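PDB 3I0P: malate dehydrogenase from Entamoeba histolytica, which probably catalyses the reversible, NAD-dependent oxidation of malate to oxaloacetate. Local coordinates for residues S10-T13 / I14-F17; F55-V58 / Y59-I63; I99-K102 / M103-E106; A288-V291 / E292-R295; D343-L346 / V347-N350. All blocks are in the same frame, centred on the assembly; numbering follows the deposited sequence.

Interaction 1 of 5, residues S10-T13 / I14-F17; sequences SIDT and IKEF
Four backbone hydrogen bonds tie Ser10-Thr13 to Ile14-Phe17, each running from an amide to the carbonyl four residues earlier. Ile14 N meets Ser10 O at 3.1 Å, and Lys15 N reaches Ile11 O at 2.8 Å. Glu16 N binds Asp12 O at 2.9 Å, while Phe17 N closes on Thr13 O at 3.0 Å with the most bent N-H of the set, 149°.

Ser10 is the N-cap of helix 11-24, so this is the first turn of the helix that follows strand 6-9. The Ser10 side chain leans over the first turn, its OG 2.9 Å from Thr13 OG1, and it also hydrogen-bonds a glycerol that probably came from the crystallisation liquor.

Close packing of aliphatic side chains on the backbone comes next. Ile14 has CG1 anti to its carbonyl carbon (chi1 -59°), which swings the longer branch back along the turn until CG1 lies 3.4 Å from Ser10 O. Lys15 lays its aliphatic stem past Ile11, CD standing 4.2 Å from Ile11 CG2. Outside the turn, Ile11 and Ile14 both pack on Ile40 of helix 29-45, and Phe17 sends its ring to Met352 and Leu355 of helix 346-359.

Charge plays a looser part. Asp12 and Lys15 carry opposite charges, but Asp12 OD1 and Lys15 NZ stay 4.8 Å apart, too far for direct pairing; any attraction is probably modest on this exposed side of the helix.

Interaction 2 of 5, residues F55-V58 / Y59-I63; sequences FKTV and YIDRI
Phe55 and Ile60 make the tight half of this turn of helix 55-64. Ile60 lays its CG1-CD1 branch over one face of the Phe55 ring: CG1 sits 3.8 Å from the ring centroid in a CH-pi contact, and CD1 reaches Phe55 CZ at 3.5 Å. Five-residue spacing pairs them, because the helix opens into a wider pi-type turn. Ile60 N bonds Phe55 O at 3.1 Å and Asp61 N bonds Lys56 O at 2.7 Å; Phe55 O also takes Tyr59 N. Val58 CG1 covers a face of the Tyr59 ring, 3.9 Å from its centroid, and Tyr59 OH is hydrogen-bonded to His123 ND1.

The partly exposed side is held by polar contacts rather than ring packing. Lys56, bent at its end (chi4 -78°), brings NZ to the syn lone pair of Asp61 OD1 at 2.9 Å, a salt bridge with a second, weak bond to OD2; it also touches Glu351 and Glu354. Arg62 runs its stem past Val58 O, its guanidinium resting one face over the valine.

On the buried flank, Phe55 and Ile60 lie against Val21 of helix 11-24 and Leu355 of helix 346-359, while Phe55 and Tyr59 meet Leu39 of helix 29-45.

Interaction 3 of 5, residues I99-K102 / M103-E106; sequences IGMK and MAIE
Met101 and Ile105 carry the side-chain part of this helical turn, with Ala104 as a smaller third partner. The contacts between these side chains are apolar. Met101 has CG anti to its backbone N (chi1 176°); the bend at chi2 brings SD toward the next turn, while CE leads away from it. Its CG comes 4.0 Å from Ile105 CD1, the two side chains meeting at a slant. The sulfur lies farther along: Met101 SD is 4.2 Å from Ile105 CG1 and 4.4 Å from Ala104 CB, touching the side of one residue and the methyl of the other.

Against the backbone, Ile105 CG1 also packs 3.3 Å from Met101 O. Backbone bonds follow the regular i to i+4 pattern. Met103 N reaches Ile99 O and Ala104 N reaches Gly100 O, both at 2.9 Å. Ile105 N meets Met101 O at 2.7 Å. Glu106 N completes the set on Lys102 O at 3.0 Å.

The charged ends of Lys102 and Glu106 belong to the exposed side and leave the packing to the other residues. Across the helix, Met103 stretches out, extended beyond CG, to Ile76 of strand 75-79 and Val116 of strand 113-121, where Ala104 joins it. Met101 and Ile105 instead cover Phe286 and Ala288 of strand 282-290. The turn thus lies in helix 93-111, the connecting helix of a beta-alpha-beta unit, with strands 83-87 and 113-121 parallel in the mixed sheet beside it.

Interaction 4 of 5, residues A288-V291 / E292-R295; sequences AINV and ECFR
Ile289 and Phe294 meet across the short 3-10 turn that leads out of strand 282-290 of the central mixed sheet. Their side chains slant across one another, the CG2 methyl of Ile289 touching CE2 of the Phe294 ring at 3.7 Å from an oblique direction. That methyl is anti to the backbone N of Ile289, which carries it along the chain toward Phe294. Both residues also pack on the second subunit, Ile289 on its Met115 and Phe294 on its Thr83.

Asn290 and Glu292 lie on another side of the turn. Amide and carboxylate planes stand 64° apart, and the contact is made by the stem: Glu292 CG is 3.6 Å from Asn290 OD1. Cys293 sets SG beside the same amide, 3.6 Å from Asn290 ND2. Arg295 leads away to Glu299 and to Cys260 O of the second subunit.

In the backbone, Val291 O accepts Phe294 N at 2.7 Å and Arg295 N at 3.1 Å, from opposite faces of its carbonyl plane. Cys293 N bonds Asn290 O, standing well above the plane of the Asn290 carbonyl. A water ties the Asn290 side chain to the turn, donating to Asn290 OD1 at 2.6 Å and accepting from Glu292 N at 3.3 Å.

Interaction 5 of 5, residues D343-L346 / V347-N350; sequences DLPL and VTIN
Leu344 meets the following helix through its CB, which lies 4.0 Å from Ile349 CD1, while its CD1 branch approaches Thr348 CG2 at 4.2 Å. Ile349 can reach back that far because its CG1 is anti to the carbonyl carbon (chi1 -62°), leading the longer branch toward the strand. Leu344 and Ile349 also rest on Val9 of strand 6-9, the partner of strand 342-345 in a two-stranded antiparallel sheet.

Pro345 comes next, at the N-cap of helix 346-359. Its ring and the Thr348 side chain run alongside each other, pointing the same way, with CD 3.8 Å from Thr348 OG1, and its CB is 4.1 Å from Val347 CG1. Pro345 O receives Ile349 N at 3.2 Å, and Thr348 N makes only a weak bond to the same oxygen. Gln53 packs against both Pro345 and Thr348.

Leu346 begins the helix proper. Its carbonyl O accepts Asn350 N at 2.9 Å, and the Asn350 amide folds back over this turn until ND2 stands 3.9 Å from Leu346 CD2, on the exposed side of the helix.

Overall arrangement
All five contacts are local turns, met in series along the chain; none nests in or crosses another, and none closes a long loop. Interaction 1 starts helix 11-24 after strand 6-9, and interaction 2 lies on helix 55-64, about 17 Å away between centres. Interaction 3 is a turn of helix 93-111 against the mixed sheet. Much later, interaction 4 leaves that sheet at the end of strand 282-290, and Ala288 touches Met101 and Ala104 of interaction 3. Interaction 5, near the C terminus, returns to the N-terminal helices, where Leu344 packs on Ile14. Two groups result: 1, 2 and 5 among the terminal helices and the small two-stranded sheet, 3 and 4 at the mixed sheet.

Interaction 1 of 5, residues S10-T13 / I14-F17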
loop_
_atom_site.group_PDB
_atom_site.type_symbol
_atom_site.label_atom_id
_atom_site.label_comp_id
_atom_site.label_asym_id
_atom_site.label_seq_id
_atom_site.Cartn_x
_atom_site.Cartn_y
_atom_site.Cartn_z
ATOM N N SER A 10 25.779 22.863 9.989
ATOM C CA SER A 10 26.199 21.820 9.055
ATOM C C SER A 10 25.686 20.453 9.509
ATOM O O SER A 10 25.518 20.220 10.713
ATOM C CB SER A 10 27.723 21.788 8.919
ATOM O OG SER A 10 28.323 21.128 10.022
ATOM N N ILE A 11 25.447 19.564 8.543
ATOM C CA ILE A 11 25.046 18.178 8.813
ATOM C C ILE A 11 26.024 17.477 9.767
ATOM O O ILE A 11 25.599 16.844 10.729
ATOM C CB ILE A 11 24.880 17.361 7.486
ATOM C CG1 ILE A 11 23.670 17.858 6.657
ATOM C CG2 ILE A 11 24.829 15.866 7.750
ATOM C CD1 ILE A 11 22.299 17.784 7.341
ATOM N N ASP A 12 27.325 17.610 9.503
ATOM C CA ASP A 12 28.359 17.037 10.364
ATOM C C ASP A 12 28.220 17.485 11.819
ATOM O O ASP A 12 28.297 16.653 12.717
ATOM C CB ASP A 12 29.767 17.366 9.850
ATOM C CG ASP A 12 30.146 16.582 8.585
ATOM O OD1 ASP A 12 29.981 15.338 8.537
ATOM O OD2 ASP A 12 30.644 17.222 7.634
ATOM N N THR A 13 28.018 18.785 12.047
ATOM C CA THR A 13 27.818 19.316 13.404
ATOM C C THR A 13 26.623 18.636 14.079
ATOM O O THR A 13 26.745 18.140 15.197
ATOM C CB THR A 13 27.616 20.874 13.427
ATOM O OG1 THR A 13 28.750 21.526 12.849
ATOM C CG2 THR A 13 27.426 21.398 14.851
ATOM N N ILE A 14 25.484 18.617 13.385
ATOM C CA ILE A 14 24.256 18.007 13.883
ATOM C C ILE A 14 24.452 16.517 14.179
ATOM O O ILE A 14 24.024 16.031 15.232
ATOM C CB ILE A 14 23.083 18.220 12.888
ATOM C CG1 ILE A 14 22.832 19.713 12.669
ATOM C CG2 ILE A 14 21.804 17.531 13.380
ATOM C CD1 ILE A 14 21.996 20.027 11.451
ATOM N N LYS A 15 25.101 15.820 13.241
ATOM C CA LYS A 15 25.459 14.395 13.329
ATOM C C LYS A 15 26.260 14.082 14.576
ATOM O O LYS A 15 25.864 13.229 15.368
ATOM C CB LYS A 15 26.350 14.012 12.141
ATOM C CG LYS A 15 25.764 13.152 11.063
ATOM C CD LYS A 15 26.831 12.905 10.009
ATOM C CE LYS A 15 26.679 11.536 9.343
ATOM N NZ LYS A 15 27.021 11.611 7.885
ATOM N N GLU A 16 27.395 14.770 14.732
ATOM C CA GLU A 16 28.332 14.554 15.837
ATOM C C GLU A 16 27.706 14.896 17.176
ATOM O O GLU A 16 27.933 14.204 18.171
ATOM C CB GLU A 16 29.597 15.395 15.632
ATOM C CG GLU A 16 30.397 15.686 16.911
ATOM C CD GLU A 16 31.296 14.533 17.343
ATOM O OE1 GLU A 16 31.184 13.425 16.774
ATOM O OE2 GLU A 16 32.115 14.736 18.261
ATOM N N PHE A 17 26.911 15.962 17.186
ATOM C CA PHE A 17 26.309 16.486 18.413
ATOM C C PHE A 17 25.312 15.496 18.962
ATOM O O PHE A 17 25.290 15.219 20.156
ATOM C CB PHE A 17 25.614 17.820 18.141
ATOM C CG PHE A 17 24.858 18.358 19.319
ATOM C CD1 PHE A 17 25.536 18.939 20.394
ATOM C CD2 PHE A 17 23.467 18.293 19.358
ATOM C CE1 PHE A 17 24.837 19.446 21.495
ATOM C CE2 PHE A 17 22.754 18.794 20.456
ATOM C CZ PHE A 17 23.439 19.373 21.526
#

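Interaction 2 of 5, residues F55-V58 / Y59-I63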
loop_
_atom_site.group_PDB
_atom_site.type_symbol
_atom_site.label_atom_id
_atom_site.label_comp_id
_atom_site.label_asym_id
_atom_site.label_seq_id
_atom_site.Cartn_x
_atom_site.Cartn_y
_atom_site.Cartn_z
ATOM N N PHE A 55 14.827 16.106 18.417
ATOM C CA PHE A 55 15.824 15.379 19.185
ATOM C C PHE A 55 15.549 15.469 20.675
ATOM O O PHE A 55 15.437 14.441 21.350
ATOM C CB PHE A 55 17.222 15.918 18.864
ATOM C CG PHE A 55 18.342 15.164 19.516
ATOM C CD1 PHE A 55 18.447 13.784 19.380
ATOM C CD2 PHE A 55 19.315 15.844 20.234
ATOM C CE1 PHE A 55 19.492 13.086 19.973
ATOM C CE2 PHE A 55 20.364 15.167 20.825
ATOM C CZ PHE A 55 20.462 13.782 20.692
ATOM N N LYS A 56 15.414 16.697 21.177
ATOM C CA LYS A 56 15.238 16.916 22.607
ATOM C C LYS A 56 13.945 16.315 23.188
ATOM O O LYS A 56 14.001 15.533 24.148
ATOM C CB LYS A 56 15.346 18.392 22.982
ATOM C CG LYS A 56 15.611 18.558 24.465
ATOM C CD LYS A 56 15.434 19.976 24.957
ATOM C CE LYS A 56 15.206 19.978 26.476
ATOM N NZ LYS A 56 13.811 19.598 26.854
ATOM N N THR A 57 12.797 16.688 22.622
ATOM C CA THR A 57 11.511 16.311 23.216
ATOM C C THR A 57 11.110 14.857 22.964
ATOM O O THR A 57 10.511 14.227 23.836
ATOM C CB THR A 57 10.368 17.229 22.762
ATOM O OG1 THR A 57 10.232 17.142 21.342
ATOM C CG2 THR A 57 10.641 18.681 23.164
ATOM N N VAL A 58 11.443 14.319 21.794
ATOM C CA VAL A 58 10.968 12.981 21.423
ATOM C C VAL A 58 11.939 11.868 21.834
ATOM O O VAL A 58 11.544 10.706 21.973
ATOM C CB VAL A 58 10.540 12.925 19.919
ATOM C CG1 VAL A 58 10.211 11.511 19.455
ATOM C CG2 VAL A 58 9.346 13.840 19.698
ATOM N N TYR A 59 13.194 12.232 22.070
ATOM C CA TYR A 59 14.203 11.243 22.448
ATOM C C TYR A 59 14.873 11.516 23.802
ATOM O O TYR A 59 14.730 10.710 24.727
ATOM C CB TYR A 59 15.209 11.026 21.309
ATOM C CG TYR A 59 14.504 10.594 20.040
ATOM C CD1 TYR A 59 14.035 9.285 19.890
ATOM C CD2 TYR A 59 14.252 11.507 19.006
ATOM C CE1 TYR A 59 13.357 8.896 18.738
ATOM C CE2 TYR A 59 13.575 11.117 17.853
ATOM C CZ TYR A 59 13.140 9.810 17.724
ATOM O OH TYR A 59 12.468 9.420 16.590
ATOM N N ILE A 60 15.566 12.653 23.921
ATOM C CA ILE A 60 16.320 12.975 25.139
ATOM C C ILE A 60 15.409 13.097 26.366
ATOM O O ILE A 60 15.632 12.435 27.372
ATOM C CB ILE A 60 17.260 14.209 24.958
ATOM C CG1 ILE A 60 18.143 14.048 23.701
ATOM C CG2 ILE A 60 18.138 14.431 26.207
ATOM C CD1 ILE A 60 19.001 12.775 23.656
ATOM N N ASP A 61 14.369 13.913 26.267
ATOM C CA ASP A 61 13.397 14.050 27.348
ATOM C C ASP A 61 12.765 12.716 27.734
ATOM O O ASP A 61 12.347 12.522 28.878
ATOM C CB ASP A 61 12.279 15.010 26.946
ATOM C CG ASP A 61 12.688 16.478 27.022
ATOM O OD1 ASP A 61 13.836 16.787 27.430
ATOM O OD2 ASP A 61 11.836 17.323 26.663
ATOM N N ARG A 62 12.680 11.801 26.775
ATOM C CA ARG A 62 12.013 10.536 27.021
ATOM C C ARG A 62 12.950 9.540 27.693
ATOM O O ARG A 62 12.516 8.774 28.559
ATOM C CB ARG A 62 11.383 9.990 25.741
ATOM C CG ARG A 62 10.310 10.899 25.198
ATOM C CD ARG A 62 9.299 10.122 24.383
ATOM N NE ARG A 62 8.283 10.992 23.785
ATOM C CZ ARG A 62 7.538 10.659 22.736
ATOM N NH1 ARG A 62 7.692 9.479 22.157
ATOM N NH2 ARG A 62 6.643 11.506 22.259
ATOM N N ILE A 63 14.229 9.563 27.309
ATOM C CA ILE A 63 15.266 8.810 28.021
ATOM C C ILE A 63 15.354 9.280 29.496
ATOM O O ILE A 63 15.513 8.463 30.423
ATOM C CB ILE A 63 16.637 8.940 27.338
ATOM C CG1 ILE A 63 16.569 8.405 25.904
ATOM C CG2 ILE A 63 17.715 8.201 28.140
ATOM C CD1 ILE A 63 17.811 8.677 25.070
#

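Interaction 3 of 5, residues I99-K102 / M103-E106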
loop_
_atom_site.group_PDB
_atom_site.type_symbol
_atom_site.label_atom_id
_atom_site.label_comp_id
_atom_site.label_asym_id
_atom_site.label_seq_id
_atom_site.Cartn_x
_atom_site.Cartn_y
_atom_site.Cartn_z
ATOM N N ILE A 99 18.452 -3.198 13.143
ATOM C CA ILE A 99 18.744 -4.612 13.326
ATOM C C ILE A 99 17.708 -5.507 12.612
ATOM O O ILE A 99 18.084 -6.409 11.856
ATOM C CB ILE A 99 18.913 -4.950 14.814
ATOM C CG1 ILE A 99 20.146 -4.213 15.350
ATOM C CG2 ILE A 99 18.991 -6.492 15.032
ATOM C CD1 ILE A 99 20.202 -4.101 16.857
ATOM N N GLY A 100 16.420 -5.214 12.816
ATOM C CA GLY A 100 15.327 -5.959 12.188
ATOM C C GLY A 100 15.399 -6.045 10.671
ATOM O O GLY A 100 15.252 -7.129 10.098
ATOM N N MET A 101 15.624 -4.910 10.018
ATOM C CA MET A 101 15.704 -4.865 8.563
ATOM C C MET A 101 16.999 -5.499 8.048
ATOM O O MET A 101 16.968 -6.294 7.110
ATOM C CB MET A 101 15.531 -3.426 8.041
ATOM C CG MET A 101 15.689 -3.274 6.528
ATOM S SD MET A 101 14.543 -4.244 5.514
ATOM C CE MET A 101 13.141 -3.137 5.387
ATOM N N LYS A 102 18.132 -5.163 8.666
ATOM C CA LYS A 102 19.409 -5.792 8.308
ATOM C C LYS A 102 19.265 -7.303 8.360
ATOM O O LYS A 102 19.810 -8.027 7.533
ATOM C CB LYS A 102 20.516 -5.362 9.261
ATOM C CG LYS A 102 21.250 -4.130 8.838
ATOM C CD LYS A 102 22.175 -3.624 9.947
ATOM C CE LYS A 102 23.356 -4.562 10.215
ATOM N NZ LYS A 102 24.176 -4.048 11.359
ATOM N N MET A 103 18.516 -7.753 9.355
ATOM C CA MET A 103 18.233 -9.152 9.574
ATOM C C MET A 103 17.318 -9.695 8.474
ATOM O O MET A 103 17.571 -10.773 7.936
ATOM C CB MET A 103 17.598 -9.294 10.945
ATOM C CG MET A 103 17.525 -10.682 11.480
ATOM S SD MET A 103 17.448 -10.647 13.285
ATOM C CE MET A 103 17.157 -12.401 13.528
ATOM N N ALA A 104 16.276 -8.943 8.120
ATOM C CA ALA A 104 15.414 -9.321 7.003
ATOM C C ALA A 104 16.172 -9.375 5.667
ATOM O O ALA A 104 15.895 -10.236 4.830
ATOM C CB ALA A 104 14.226 -8.390 6.909
ATOM N N ILE A 105 17.122 -8.457 5.477
ATOM C CA ILE A 105 17.965 -8.425 4.278
ATOM C C ILE A 105 18.842 -9.674 4.202
ATOM O O ILE A 105 18.927 -10.336 3.162
ATOM C CB ILE A 105 18.863 -7.161 4.246
ATOM C CG1 ILE A 105 18.026 -5.910 3.983
ATOM C CG2 ILE A 105 19.958 -7.288 3.189
ATOM C CD1 ILE A 105 18.725 -4.610 4.364
ATOM N N GLU A 106 19.481 -9.985 5.323
ATOM C CA GLU A 106 20.380 -11.114 5.454
ATOM C C GLU A 106 19.667 -12.409 5.050
ATOM O O GLU A 106 20.189 -13.198 4.258
ATOM C CB GLU A 106 20.857 -11.172 6.906
ATOM C CG GLU A 106 22.117 -11.980 7.170
ATOM C CD GLU A 106 22.314 -12.279 8.663
ATOM O OE1 GLU A 106 21.427 -11.916 9.482
ATOM O OE2 GLU A 106 23.361 -12.880 9.013
#

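Interaction 4 of 5, residues A288-V291 / E292-R295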
loop_
_atom_site.group_PDB
_atom_site.type_symbol
_atom_site.label_atom_id
_atom_site.label_comp_id
_atom_site.label_asym_id
_atom_site.label_seq_id
_atom_site.Cartn_x
_atom_site.Cartn_y
_atom_site.Cartn_z
ATOM N N ALA A 288 12.061 -7.665 3.231
ATOM C CA ALA A 288 13.094 -7.542 2.203
ATOM C C ALA A 288 12.940 -8.633 1.133
ATOM O O ALA A 288 12.776 -9.812 1.447
ATOM C CB ALA A 288 14.461 -7.601 2.833
ATOM N N ILE A 289 12.979 -8.221 -0.128
ATOM C CA ILE A 289 12.825 -9.132 -1.256
ATOM C C ILE A 289 14.077 -9.047 -2.120
ATOM O O ILE A 289 14.420 -7.977 -2.619
ATOM C CB ILE A 289 11.586 -8.771 -2.118
ATOM C CG1 ILE A 289 10.304 -8.965 -1.315
ATOM C CG2 ILE A 289 11.563 -9.579 -3.425
ATOM C CD1 ILE A 289 9.166 -8.158 -1.828
ATOM N N ASN A 290 14.749 -10.180 -2.295
ATOM C CA ASN A 290 15.989 -10.222 -3.051
ATOM C C ASN A 290 15.724 -10.240 -4.548
ATOM O O ASN A 290 15.293 -11.253 -5.097
ATOM C CB ASN A 290 16.822 -11.436 -2.634
ATOM C CG ASN A 290 18.213 -11.429 -3.236
ATOM O OD1 ASN A 290 18.664 -10.429 -3.801
ATOM N ND2 ASN A 290 18.910 -12.550 -3.103
ATOM N N VAL A 291 15.995 -9.109 -5.191
ATOM C CA VAL A 291 15.769 -8.930 -6.623
ATOM C C VAL A 291 16.472 -9.993 -7.497
ATOM O O VAL A 291 15.843 -10.582 -8.400
ATOM C CB VAL A 291 16.163 -7.497 -7.072
ATOM C CG1 VAL A 291 16.320 -7.409 -8.595
ATOM C CG2 VAL A 291 15.151 -6.474 -6.557
ATOM N N GLU A 292 17.752 -10.257 -7.214
ATOM C CA GLU A 292 18.555 -11.135 -8.066
ATOM C C GLU A 292 18.011 -12.580 -8.150
ATOM O O GLU A 292 18.368 -13.321 -9.065
ATOM C CB GLU A 292 20.060 -11.055 -7.721
ATOM C CG GLU A 292 20.519 -11.871 -6.495
ATOM C CD GLU A 292 21.903 -11.437 -5.947
ATOM O OE1 GLU A 292 22.655 -10.750 -6.692
ATOM O OE2 GLU A 292 22.225 -11.779 -4.769
ATOM N N CYS A 293 17.130 -12.954 -7.218
ATOM C CA CYS A 293 16.378 -14.220 -7.302
ATOM C C CYS A 293 15.411 -14.274 -8.493
ATOM O O CYS A 293 15.026 -15.364 -8.936
ATOM C CB CYS A 293 15.590 -14.465 -6.021
ATOM S SG CYS A 293 16.604 -14.902 -4.604
ATOM N N PHE A 294 15.036 -13.097 -9.001
ATOM C CA PHE A 294 14.048 -12.961 -10.071
ATOM C C PHE A 294 14.675 -12.596 -11.397
ATOM O O PHE A 294 14.380 -13.207 -12.420
ATOM C CB PHE A 294 13.030 -11.864 -9.727
ATOM C CG PHE A 294 12.151 -12.196 -8.569
ATOM C CD1 PHE A 294 11.013 -12.988 -8.748
ATOM C CD2 PHE A 294 12.451 -11.713 -7.295
ATOM C CE1 PHE A 294 10.188 -13.299 -7.671
ATOM C CE2 PHE A 294 11.645 -12.017 -6.215
ATOM C CZ PHE A 294 10.503 -12.808 -6.401
ATOM N N ARG A 295 15.514 -11.563 -11.361
ATOM C CA ARG A 295 16.096 -10.953 -12.538
ATOM C C ARG A 295 17.443 -10.361 -12.143
ATOM O O ARG A 295 17.673 -10.067 -10.962
ATOM C CB ARG A 295 15.161 -9.854 -13.050
ATOM C CG ARG A 295 15.631 -9.103 -14.272
ATOM C CD ARG A 295 14.689 -7.980 -14.577
ATOM N NE ARG A 295 14.907 -7.401 -15.902
ATOM C CZ ARG A 295 14.101 -6.501 -16.460
ATOM N NH1 ARG A 295 13.026 -6.076 -15.810
ATOM N NH2 ARG A 295 14.362 -6.033 -17.670
HETATM O O HOH W 1 19.600 -8.445 -5.178
#

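Interaction 5 of 5, residues D343-L346 / V347-N350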
loop_
_atom_site.group_PDB
_atom_site.type_symbol
_atom_site.label_atom_id
_atom_site.label_comp_id
_atom_site.label_asym_id
_atom_site.label_seq_id
_atom_site.Cartn_x
_atom_site.Cartn_y
_atom_site.Cartn_z
ATOM N N ASP A 343 19.031 24.765 7.715
ATOM C CA ASP A 343 18.527 25.952 8.382
ATOM C C ASP A 343 17.548 25.579 9.495
ATOM O O ASP A 343 16.382 25.279 9.242
ATOM C CB ASP A 343 17.871 26.891 7.373
ATOM C CG ASP A 343 18.849 27.423 6.347
ATOM O OD1 ASP A 343 19.885 28.024 6.718
ATOM O OD2 ASP A 343 18.572 27.245 5.152
ATOM N N LEU A 344 18.033 25.606 10.728
ATOM C CA LEU A 344 17.236 25.205 11.884
ATOM C C LEU A 344 16.532 26.390 12.538
ATOM O O LEU A 344 17.126 27.468 12.676
ATOM C CB LEU A 344 18.112 24.493 12.917
ATOM C CG LEU A 344 18.944 23.307 12.426
ATOM C CD1 LEU A 344 19.745 22.703 13.568
ATOM C CD2 LEU A 344 18.046 22.260 11.767
ATOM N N PRO A 345 15.259 26.199 12.940
ATOM C CA PRO A 345 14.535 27.212 13.709
ATOM C C PRO A 345 15.277 27.564 14.987
ATOM O O PRO A 345 16.137 26.800 15.434
ATOM C CB PRO A 345 13.224 26.512 14.058
ATOM C CG PRO A 345 13.028 25.534 12.965
ATOM C CD PRO A 345 14.399 25.045 12.609
ATOM N N LEU A 346 14.935 28.720 15.555
ATOM C CA LEU A 346 15.559 29.247 16.768
ATOM C C LEU A 346 15.299 28.363 17.982
ATOM O O LEU A 346 16.178 28.186 18.829
ATOM C CB LEU A 346 15.035 30.651 17.049
ATOM C CG LEU A 346 16.075 31.665 17.555
ATOM C CD1 LEU A 346 16.749 32.395 16.357
ATOM C CD2 LEU A 346 15.456 32.668 18.585
ATOM N N VAL A 347 14.095 27.799 18.060
ATOM C CA VAL A 347 13.755 26.862 19.139
ATOM C C VAL A 347 14.722 25.675 19.178
ATOM O O VAL A 347 15.141 25.263 20.255
ATOM C CB VAL A 347 12.246 26.414 19.101
ATOM C CG1 VAL A 347 11.911 25.624 17.833
ATOM C CG2 VAL A 347 11.878 25.621 20.356
ATOM N N THR A 348 15.094 25.156 18.006
ATOM C CA THR A 348 15.980 23.989 17.899
ATOM C C THR A 348 17.387 24.373 18.340
ATOM O O THR A 348 18.032 23.647 19.113
ATOM C CB THR A 348 16.017 23.398 16.459
ATOM O OG1 THR A 348 14.685 23.221 15.966
ATOM C CG2 THR A 348 16.712 22.051 16.445
ATOM N N ILE A 349 17.849 25.520 17.852
ATOM C CA ILE A 349 19.137 26.066 18.254
ATOM C C ILE A 349 19.216 26.151 19.773
ATOM O O ILE A 349 20.205 25.726 20.380
ATOM C CB ILE A 349 19.389 27.464 17.623
ATOM C CG1 ILE A 349 19.428 27.369 16.091
ATOM C CG2 ILE A 349 20.678 28.085 18.162
ATOM C CD1 ILE A 349 20.500 26.441 15.537
ATOM N N ASN A 350 18.155 26.681 20.378
ATOM C CA ASN A 350 18.084 26.839 21.828
ATOM C C ASN A 350 17.996 25.507 22.568
ATOM O O ASN A 350 18.624 25.334 23.623
ATOM C CB ASN A 350 16.965 27.817 22.207
ATOM C CG ASN A 350 17.258 29.237 21.716
ATOM O OD1 ASN A 350 18.415 29.668 21.684
ATOM N ND2 ASN A 350 16.219 29.960 21.316
#